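Local atomic coordinates of Keto/oxoacid ferredoxin oxidoreductase, gamma subunit (Geobacter sulfurreducens, PDB entry 3ON3), a protein that probably serves as the gamma subunit of an enzyme that oxidatively decarboxylates 2-oxoacids and passes the electrons to ferredoxin. Residues 21-26 and 37-42; 30-35 and 151-156; 122-127 and 171-176. All coordinates share one frame; numbering follows the deposited sequence.

Contact 1: residues 21-26 and 37-42; sequences AGVIMA and AVQSQS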
loop_
_atom_site.group_PDB
_atom_site.type_symbol
_atom_site.label_atom_id
_atom_site.label_comp_id
_atom_site.label_asym_id
_atom_site.label_seq_id
_atom_site.Cartn_x
_atom_site.Cartn_y
_atom_site.Cartn_z
ATOM N N ALA B 21 1.867 0.063 7.116
ATOM C CA ALA B 21 1.153 0.622 8.271
ATOM C C ALA B 21 -0.109 1.326 7.804
ATOM O O ALA B 21 -1.180 1.145 8.374
ATOM C CB ALA B 21 2.041 1.585 9.066
ATOM N N GLY B 22 0.033 2.138 6.767
ATOM C CA GLY B 22 -1.094 2.817 6.168
ATOM C C GLY B 22 -2.143 1.823 5.724
ATOM O O GLY B 22 -3.338 1.989 5.992
ATOM N N VAL B 23 -1.696 0.775 5.046
ATOM C CA VAL B 23 -2.619 -0.238 4.561
ATOM C C VAL B 23 -3.361 -0.952 5.707
ATOM O O VAL B 23 -4.586 -1.075 5.680
ATOM C CB VAL B 23 -1.921 -1.251 3.666
ATOM C CG1 VAL B 23 -2.793 -2.487 3.521
ATOM C CG2 VAL B 23 -1.597 -0.613 2.303
ATOM N N ILE B 24 -2.607 -1.415 6.699
ATOM C CA ILE B 24 -3.182 -1.997 7.908
ATOM C C ILE B 24 -4.235 -1.088 8.575
ATOM O O ILE B 24 -5.344 -1.535 8.896
ATOM C CB ILE B 24 -2.080 -2.365 8.909
ATOM C CG1 ILE B 24 -1.222 -3.497 8.342
ATOM C CG2 ILE B 24 -2.682 -2.764 10.247
ATOM C CD1 ILE B 24 -0.006 -3.811 9.169
HETATM N N MSE B 25 -3.902 0.190 8.748
HETATM C CA MSE B 25 -4.855 1.149 9.314
HETATM C C MSE B 25 -6.125 1.287 8.485
HETATM O O MSE B 25 -7.218 1.379 9.046
HETATM C CB MSE B 25 -4.226 2.537 9.487
HETATM C CG MSE B 25 -3.588 2.790 10.831
HETATM SE SE MSE B 25 -4.822 2.875 12.348
HETATM C CE MSE B 25 -6.391 3.524 11.411
ATOM N N ALA B 26 -5.983 1.334 7.156
ATOM C CA ALA B 26 -7.134 1.464 6.267
ATOM C C ALA B 26 -8.067 0.237 6.340
ATOM O O ALA B 26 -9.295 0.375 6.358
ATOM C CB ALA B 26 -6.673 1.733 4.798
ATOM N N ALA B 37 -12.387 4.023 4.004
ATOM C CA ALA B 37 -11.013 4.462 4.131
ATOM C C ALA B 37 -10.296 4.507 2.796
ATOM O O ALA B 37 -10.600 3.751 1.870
ATOM C CB ALA B 37 -10.249 3.585 5.118
ATOM N N VAL B 38 -9.333 5.411 2.720
ATOM C CA VAL B 38 -8.503 5.546 1.546
ATOM C C VAL B 38 -7.053 5.627 2.014
ATOM O O VAL B 38 -6.726 6.339 2.962
ATOM C CB VAL B 38 -8.944 6.759 0.710
ATOM C CG1 VAL B 38 -8.607 8.055 1.425
ATOM C CG2 VAL B 38 -8.344 6.709 -0.701
ATOM N N GLN B 39 -6.194 4.837 1.388
ATOM C CA GLN B 39 -4.777 4.820 1.742
ATOM C C GLN B 39 -3.961 5.163 0.491
ATOM O O GLN B 39 -4.282 4.709 -0.598
ATOM C CB GLN B 39 -4.394 3.443 2.278
ATOM C CG GLN B 39 -3.057 3.392 2.976
ATOM C CD GLN B 39 -1.890 3.457 2.007
ATOM O OE1 GLN B 39 -1.915 2.835 0.940
ATOM N NE2 GLN B 39 -0.856 4.201 2.380
ATOM N N SER B 40 -2.914 5.962 0.638
ATOM C CA SER B 40 -2.172 6.426 -0.535
ATOM C C SER B 40 -0.822 7.015 -0.179
ATOM O O SER B 40 -0.598 7.422 0.952
ATOM C CB SER B 40 -2.973 7.484 -1.290
ATOM O OG SER B 40 -3.016 8.691 -0.551
ATOM N N GLN B 41 0.065 7.057 -1.168
ATOM C CA GLN B 41 1.374 7.689 -1.038
ATOM C C GLN B 41 1.741 8.385 -2.337
ATOM O O GLN B 41 1.490 7.858 -3.427
ATOM C CB GLN B 41 2.461 6.671 -0.686
ATOM C CG GLN B 41 2.150 5.263 -1.150
ATOM C CD GLN B 41 1.191 4.557 -0.205
ATOM O OE1 GLN B 41 1.315 4.674 1.014
ATOM N NE2 GLN B 41 0.235 3.815 -0.764
ATOM N N SER B 42 2.346 9.564 -2.207
ATOM C CA SER B 42 2.809 10.338 -3.350
ATOM C C SER B 42 4.313 10.217 -3.552
ATOM O O SER B 42 5.076 10.098 -2.589
ATOM C CB SER B 42 2.440 11.813 -3.180
ATOM O OG SER B 42 1.042 12.004 -3.295
#

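Contact 2: residues 30-35 and 151-156; sequences SIYDGK and AEKAVL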
loop_
_atom_site.group_PDB
_atom_site.type_symbol
_atom_site.label_atom_id
_atom_site.label_comp_id
_atom_site.label_asym_id
_atom_site.label_seq_id
_atom_site.Cartn_x
_atom_site.Cartn_y
_atom_site.Cartn_z
ATOM N N SER B 30 -12.083 -0.322 7.641
ATOM C CA SER B 30 -13.140 -0.650 6.684
ATOM C C SER B 30 -13.561 -2.112 6.763
ATOM O O SER B 30 -14.694 -2.411 7.106
ATOM C CB SER B 30 -12.699 -0.304 5.262
ATOM O OG SER B 30 -11.410 -0.833 5.020
ATOM N N ILE B 31 -12.641 -3.015 6.442
ATOM C CA ILE B 31 -12.902 -4.442 6.558
ATOM C C ILE B 31 -13.412 -4.817 7.942
ATOM O O ILE B 31 -14.415 -5.522 8.053
ATOM C CB ILE B 31 -11.637 -5.269 6.290
ATOM C CG1 ILE B 31 -11.064 -4.933 4.915
ATOM C CG2 ILE B 31 -11.957 -6.752 6.389
ATOM C CD1 ILE B 31 -9.755 -5.620 4.628
ATOM N N TYR B 32 -12.731 -4.348 8.995
ATOM C CA TYR B 32 -13.076 -4.766 10.361
ATOM C C TYR B 32 -13.950 -3.802 11.133
ATOM O O TYR B 32 -14.876 -4.225 11.795
ATOM C CB TYR B 32 -11.839 -5.184 11.160
ATOM C CG TYR B 32 -11.084 -6.250 10.419
ATOM C CD1 TYR B 32 -11.568 -7.560 10.354
ATOM C CD2 TYR B 32 -9.925 -5.945 9.737
ATOM C CE1 TYR B 32 -10.892 -8.539 9.645
ATOM C CE2 TYR B 32 -9.245 -6.905 9.016
ATOM C CZ TYR B 32 -9.724 -8.200 8.973
ATOM O OH TYR B 32 -9.022 -9.137 8.247
ATOM N N ASP B 33 -13.706 -2.506 11.031
ATOM C CA ASP B 33 -14.507 -1.576 11.829
ATOM C C ASP B 33 -15.755 -1.049 11.130
ATOM O O ASP B 33 -16.554 -0.357 11.748
ATOM C CB ASP B 33 -13.657 -0.435 12.392
ATOM C CG ASP B 33 -13.542 -0.500 13.912
ATOM O OD1 ASP B 33 -14.062 -1.474 14.498
ATOM O OD2 ASP B 33 -12.940 0.409 14.521
ATOM N N GLY B 34 -15.925 -1.389 9.852
ATOM C CA GLY B 34 -17.117 -1.007 9.118
ATOM C C GLY B 34 -17.118 0.426 8.604
ATOM O O GLY B 34 -18.140 0.947 8.159
ATOM N N LYS B 35 -15.975 1.086 8.663
ATOM C CA LYS B 35 -15.907 2.439 8.123
ATOM C C LYS B 35 -15.410 2.449 6.671
ATOM O O LYS B 35 -15.196 1.394 6.065
ATOM C CB LYS B 35 -15.037 3.333 9.018
ATOM C CG LYS B 35 -15.519 3.384 10.461
ATOM C CD LYS B 35 -14.529 4.098 11.378
ATOM C CE LYS B 35 -15.107 4.268 12.791
ATOM N NZ LYS B 35 -14.237 5.107 13.668
ATOM N N ALA B 151 -7.814 -3.211 14.519
ATOM C CA ALA B 151 -6.415 -3.012 14.178
ATOM C C ALA B 151 -5.617 -4.291 14.349
ATOM O O ALA B 151 -4.746 -4.611 13.525
ATOM C CB ALA B 151 -5.801 -1.860 15.021
ATOM N N GLU B 152 -5.898 -5.018 15.428
ATOM C CA GLU B 152 -5.203 -6.270 15.682
ATOM C C GLU B 152 -5.457 -7.272 14.540
ATOM O O GLU B 152 -4.531 -7.924 14.058
ATOM C CB GLU B 152 -5.648 -6.902 17.006
ATOM C CG GLU B 152 -4.757 -8.084 17.395
ATOM C CD GLU B 152 -5.260 -8.899 18.580
ATOM O OE1 GLU B 152 -6.416 -8.705 19.033
ATOM O OE2 GLU B 152 -4.482 -9.754 19.045
ATOM N N LYS B 153 -6.721 -7.412 14.146
ATOM C CA LYS B 153 -7.102 -8.311 13.054
ATOM C C LYS B 153 -6.415 -7.894 11.768
ATOM O O LYS B 153 -5.823 -8.728 11.085
ATOM C CB LYS B 153 -8.615 -8.328 12.846
ATOM C CG LYS B 153 -9.397 -9.119 13.898
ATOM C CD LYS B 153 -10.815 -9.352 13.436
ATOM C CE LYS B 153 -11.604 -10.165 14.433
ATOM N NZ LYS B 153 -12.951 -10.514 13.902
ATOM N N ALA B 154 -6.489 -6.601 11.453
ATOM C CA ALA B 154 -5.764 -6.042 10.302
ATOM C C ALA B 154 -4.253 -6.276 10.337
ATOM O O ALA B 154 -3.667 -6.633 9.318
ATOM C CB ALA B 154 -6.082 -4.542 10.110
ATOM N N VAL B 155 -3.619 -6.067 11.494
ATOM C CA VAL B 155 -2.187 -6.322 11.615
ATOM C C VAL B 155 -1.891 -7.781 11.296
ATOM O O VAL B 155 -1.057 -8.093 10.455
ATOM C CB VAL B 155 -1.618 -6.043 13.026
ATOM C CG1 VAL B 155 -0.195 -6.580 13.131
ATOM C CG2 VAL B 155 -1.630 -4.557 13.371
ATOM N N LEU B 156 -2.592 -8.676 11.969
ATOM C CA LEU B 156 -2.240 -10.088 11.925
ATOM C C LEU B 156 -2.553 -10.743 10.577
ATOM O O LEU B 156 -1.977 -11.751 10.237
ATOM C CB LEU B 156 -2.910 -10.832 13.080
ATOM C CG LEU B 156 -2.513 -10.279 14.453
ATOM C CD1 LEU B 156 -3.369 -10.879 15.561
ATOM C CD2 LEU B 156 -1.036 -10.519 14.712
#

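Contact 3: residues 122-127 and 171-176; sequences KNDVGR and FQMGFE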
loop_
_atom_site.group_PDB
_atom_site.type_symbol
_atom_site.label_atom_id
_atom_site.label_comp_id
_atom_site.label_asym_id
_atom_site.label_seq_id
_atom_site.Cartn_x
_atom_site.Cartn_y
_atom_site.Cartn_z
ATOM N N LYS B 122 13.207 -3.359 18.220
ATOM C CA LYS B 122 14.513 -4.006 18.118
ATOM C C LYS B 122 14.893 -4.827 19.356
ATOM O O LYS B 122 15.348 -5.959 19.234
ATOM C CB LYS B 122 15.619 -2.993 17.780
ATOM C CG LYS B 122 16.957 -3.658 17.421
ATOM C CD LYS B 122 18.197 -2.811 17.731
ATOM C CE LYS B 122 19.466 -3.686 17.634
ATOM N NZ LYS B 122 20.742 -3.041 18.104
ATOM N N ASN B 123 14.699 -4.268 20.544
ATOM C CA ASN B 123 15.195 -4.907 21.767
ATOM C C ASN B 123 14.162 -5.691 22.573
ATOM O O ASN B 123 14.467 -6.739 23.129
ATOM C CB ASN B 123 15.880 -3.874 22.664
ATOM C CG ASN B 123 17.266 -3.515 22.173
ATOM O OD1 ASN B 123 18.150 -4.370 22.090
ATOM N ND2 ASN B 123 17.465 -2.247 21.842
ATOM N N ASP B 124 12.944 -5.174 22.643
ATOM C CA ASP B 124 11.895 -5.822 23.423
ATOM C C ASP B 124 11.269 -6.976 22.648
ATOM O O ASP B 124 11.186 -8.089 23.152
ATOM C CB ASP B 124 10.826 -4.807 23.834
ATOM C CG ASP B 124 11.404 -3.641 24.611
ATOM O OD1 ASP B 124 12.607 -3.687 24.929
ATOM O OD2 ASP B 124 10.664 -2.680 24.905
ATOM N N VAL B 125 10.844 -6.703 21.417
ATOM C CA VAL B 125 10.263 -7.725 20.565
ATOM C C VAL B 125 11.364 -8.601 19.968
ATOM O O VAL B 125 11.171 -9.797 19.746
ATOM C CB VAL B 125 9.451 -7.097 19.427
ATOM C CG1 VAL B 125 8.922 -8.176 18.486
ATOM C CG2 VAL B 125 8.320 -6.271 19.989
ATOM N N GLY B 126 12.523 -8.003 19.715
ATOM C CA GLY B 126 13.619 -8.715 19.086
ATOM C C GLY B 126 13.537 -8.815 17.568
ATOM O O GLY B 126 14.175 -9.684 16.971
ATOM N N ARG B 127 12.758 -7.936 16.939
ATOM C CA ARG B 127 12.722 -7.853 15.475
ATOM C C ARG B 127 12.562 -6.415 14.964
ATOM O O ARG B 127 11.446 -5.926 14.749
ATOM C CB ARG B 127 11.619 -8.746 14.911
ATOM C CG ARG B 127 11.679 -8.911 13.414
ATOM C CD ARG B 127 10.691 -9.966 12.930
ATOM N NE ARG B 127 11.008 -10.414 11.575
ATOM C CZ ARG B 127 12.108 -11.089 11.256
ATOM N NH1 ARG B 127 13.000 -11.388 12.198
ATOM N NH2 ARG B 127 12.319 -11.460 9.999
ATOM N N PHE B 171 2.622 -5.036 18.357
ATOM C CA PHE B 171 1.401 -4.249 18.352
ATOM C C PHE B 171 0.963 -3.916 19.783
ATOM O O PHE B 171 0.652 -2.767 20.093
ATOM C CB PHE B 171 0.302 -5.014 17.613
ATOM C CG PHE B 171 -1.077 -4.425 17.777
ATOM C CD1 PHE B 171 -1.462 -3.305 17.046
ATOM C CD2 PHE B 171 -2.002 -5.013 18.636
ATOM C CE1 PHE B 171 -2.740 -2.767 17.187
ATOM C CE2 PHE B 171 -3.288 -4.477 18.789
ATOM C CZ PHE B 171 -3.657 -3.360 18.064
ATOM N N GLN B 172 0.934 -4.931 20.644
ATOM C CA GLN B 172 0.520 -4.761 22.038
ATOM C C GLN B 172 1.427 -3.759 22.752
ATOM O O GLN B 172 0.957 -2.860 23.433
ATOM C CB GLN B 172 0.535 -6.117 22.765
ATOM C CG GLN B 172 0.185 -6.047 24.237
ATOM C CD GLN B 172 -1.127 -5.331 24.489
ATOM O OE1 GLN B 172 -2.097 -5.514 23.768
ATOM N NE2 GLN B 172 -1.147 -4.498 25.508
HETATM N N MSE B 173 2.731 -3.911 22.565
HETATM C CA MSE B 173 3.703 -3.036 23.202
HETATM C C MSE B 173 3.656 -1.596 22.717
HETATM O O MSE B 173 3.810 -0.665 23.520
HETATM C CB MSE B 173 5.113 -3.588 23.049
HETATM C CG MSE B 173 5.312 -4.927 23.736
HETATM SE SE MSE B 173 7.195 -5.281 24.118
HETATM C CE MSE B 173 7.456 -3.945 25.521
ATOM N N GLY B 174 3.486 -1.403 21.411
ATOM C CA GLY B 174 3.299 -0.062 20.890
ATOM C C GLY B 174 2.108 0.575 21.608
ATOM O O GLY B 174 2.154 1.721 22.098
ATOM N N PHE B 175 1.031 -0.196 21.656
ATOM C CA PHE B 175 -0.221 0.184 22.288
ATOM C C PHE B 175 -0.006 0.578 23.741
ATOM O O PHE B 175 -0.419 1.653 24.164
ATOM C CB PHE B 175 -1.190 -0.999 22.211
ATOM C CG PHE B 175 -2.586 -0.689 22.656
ATOM C CD1 PHE B 175 -3.513 -0.171 21.757
ATOM C CD2 PHE B 175 -2.993 -0.982 23.952
ATOM C CE1 PHE B 175 -4.812 0.079 22.147
ATOM C CE2 PHE B 175 -4.305 -0.742 24.354
ATOM C CZ PHE B 175 -5.215 -0.213 23.453
ATOM N N GLU B 176 0.658 -0.288 24.497
ATOM C CA GLU B 176 0.861 -0.054 25.922
ATOM C C GLU B 176 1.716 1.193 26.174
ATOM O O GLU B 176 1.339 2.055 26.969
ATOM C CB GLU B 176 1.554 -1.242 26.577
ATOM C CG GLU B 176 0.807 -2.545 26.537
ATOM C CD GLU B 176 1.644 -3.684 27.053
ATOM O OE1 GLU B 176 2.884 -3.535 27.104
ATOM O OE2 GLU B 176 1.068 -4.728 27.397
#

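Contact 1: residues 21-26 and 37-42
Helix 18-32 and strand 36-43 belong to a beta-alpha-beta crossover that starts at strand 6-12, its two parallel strands separated in the sheet by the antiparallel strand 52-59, and this contact is where the strand returns along the helix. Their short segments run almost exactly antiparallel (173°), with axes 8.0 Å apart at closest approach. No hydrogen bond joins them. The aliphatic part of Q39 lies on the helix backbone, its CG 3.3 Å from G22 C. Because CG is anti to the backbone N and the chain then bends at chi2 (-74°), the amide sits beside the helix turn, with Q39 OE1 3.7 Å from V23 CG2. At G22 a side chain would collide with Q39 NE2, so the glycine is what lets the amide in. One turn on, A26 CB meets Q39 CB at 3.8 Å and A37 CB at 4.0 Å. The buried amide is held by Q41, two residues along: Q39 NE2 gives a nearly straight bond (168°) to Q41 OE1 at 2.6 Å, and Q41 NE2 returns one to Q39 OE1 at 2.9 Å, in the carbonyl plane and on a lone pair. Q39 OE1 also accepts from Q41 NE2 of the second subunit, and Q41 NE2 likewise donates to Q39 OE1 of that subunit. Shortening Q39 to an alanine would remove its amide and is likely to leave Q41 OE1 without this donor, cost Q41 of the second subunit an acceptor, and open a gap over G22. The strand, outermost within this chain, pairs with 52-59 on one edge and, on the other, with its antiparallel counterpart from the second subunit, while I24 turns from the strand to pack on helix 131-143.

Contact 2: residues 30-35 and 151-156
The ring of Y32 carries this contact, meeting K153 and A154 near the end of helix 18-32. The chief interaction is a CH-pi contact: K153 CB stands 3.8 Å from the centroid of the Y32 ring, only 5° off the normal, squarely over one face. Beyond it the extended lysine chain runs outward over the CD1-CE1 side, bringing K153 CD to 3.6 Å from Y32 CD1 before the ammonium end leads away. The opposite face is covered by I31 CG2, 3.6 Å above the ring plane and also over its centre, which leaves the ring flanked on both faces by aliphatic carbon. Apolar packing adds Y32 CE2 against A154 CB at 4.1 Å, and the backbone A154 N lies obliquely to the ring, 3.7 Å from Y32 CE2. With Y32 CG anti to its carbonyl carbon (chi1 -55°), the ring is directed at helix 148-157. No hydrogen bond joins the two segments, but Y32 OH reaches S157 OG one residue beyond them, on helix 148-157. That serine also bonds K153 O, so the ring is fixed at its far end too. Just past the tyrosine, D33 OD2 accepts from S147 N. Among the neighbouring elements, helix 148-157 rests A154 on I24 and A28 of helix 18-32, sets A151 and V155 against F171 of helix 164-181, and also reaches helix 131-143; R48 of the second subunit packs on Y32.

Contact 3: residues 122-127 and 171-176
D124 OD2 forms a salt bridge with K177 NZ, and M173 CE, the methyl of a selenomethionine, lies against the same oxygen at 3.5 Å. The charge of the carboxylate is thus met by a lysine one turn beyond M173 on helix 164-181, which probably keeps the aspartate ionised and fixes its rotation beside the methyl group. The rest of the contact is apolar. M173 SE comes 3.7 Å from D124 CB and its CE 3.9 Å from the same carbon, so the selenium and methyl both lie against one side of D124 CB; the two side chains cross at about a right angle. A bend at chi3 (70°) turns the methyl alongside the carboxylate, at OD2. V125 CG2 adds a looser touch at 4.4 Å from M173 SE, and its side chain also packs on L166 and A170 of the same helix. Behind the contact, Q172 NE2 gives E176 OE2 a hydrogen bond of 2.9 Å (161° at the hydrogen), which reaches the carboxylate on its anti side and 31° out of its plane. That bond spans one helical turn and ties the flank of the helix to itself. F171 turns away from this side, into helices 131-143 and 148-157. With only 119 Å² buried, the contact is a modest, superficial one. It seats the end of helix 117-125, whose last turn widens into a pi-type turn and breaks at G126 with positive phi, on the long helix 164-181: helix-to-helix packing on the outside of an alpha/beta fold.

From the N terminus, contact 1 closes the shortest loop, bringing strand 36-43 back along helix 18-32 after about ten residues. Contact 2 starts inside that loop, from the end of the same helix, and reaches forward to helix 148-157, so it crosses contact 1. Contact 3 opens after contact 1 has closed but before the second segment of contact 2, and ends beyond it on helix 164-181; it therefore crosses contact 2 and follows contact 1 in series. Contacts 1 and 2 touch where helix 148-157 packs on helix 18-32, contacts 2 and 3 where it packs on helix 164-181. Together they link the dimer-forming edge of the sheet, through its covering helices, to helix 117-125.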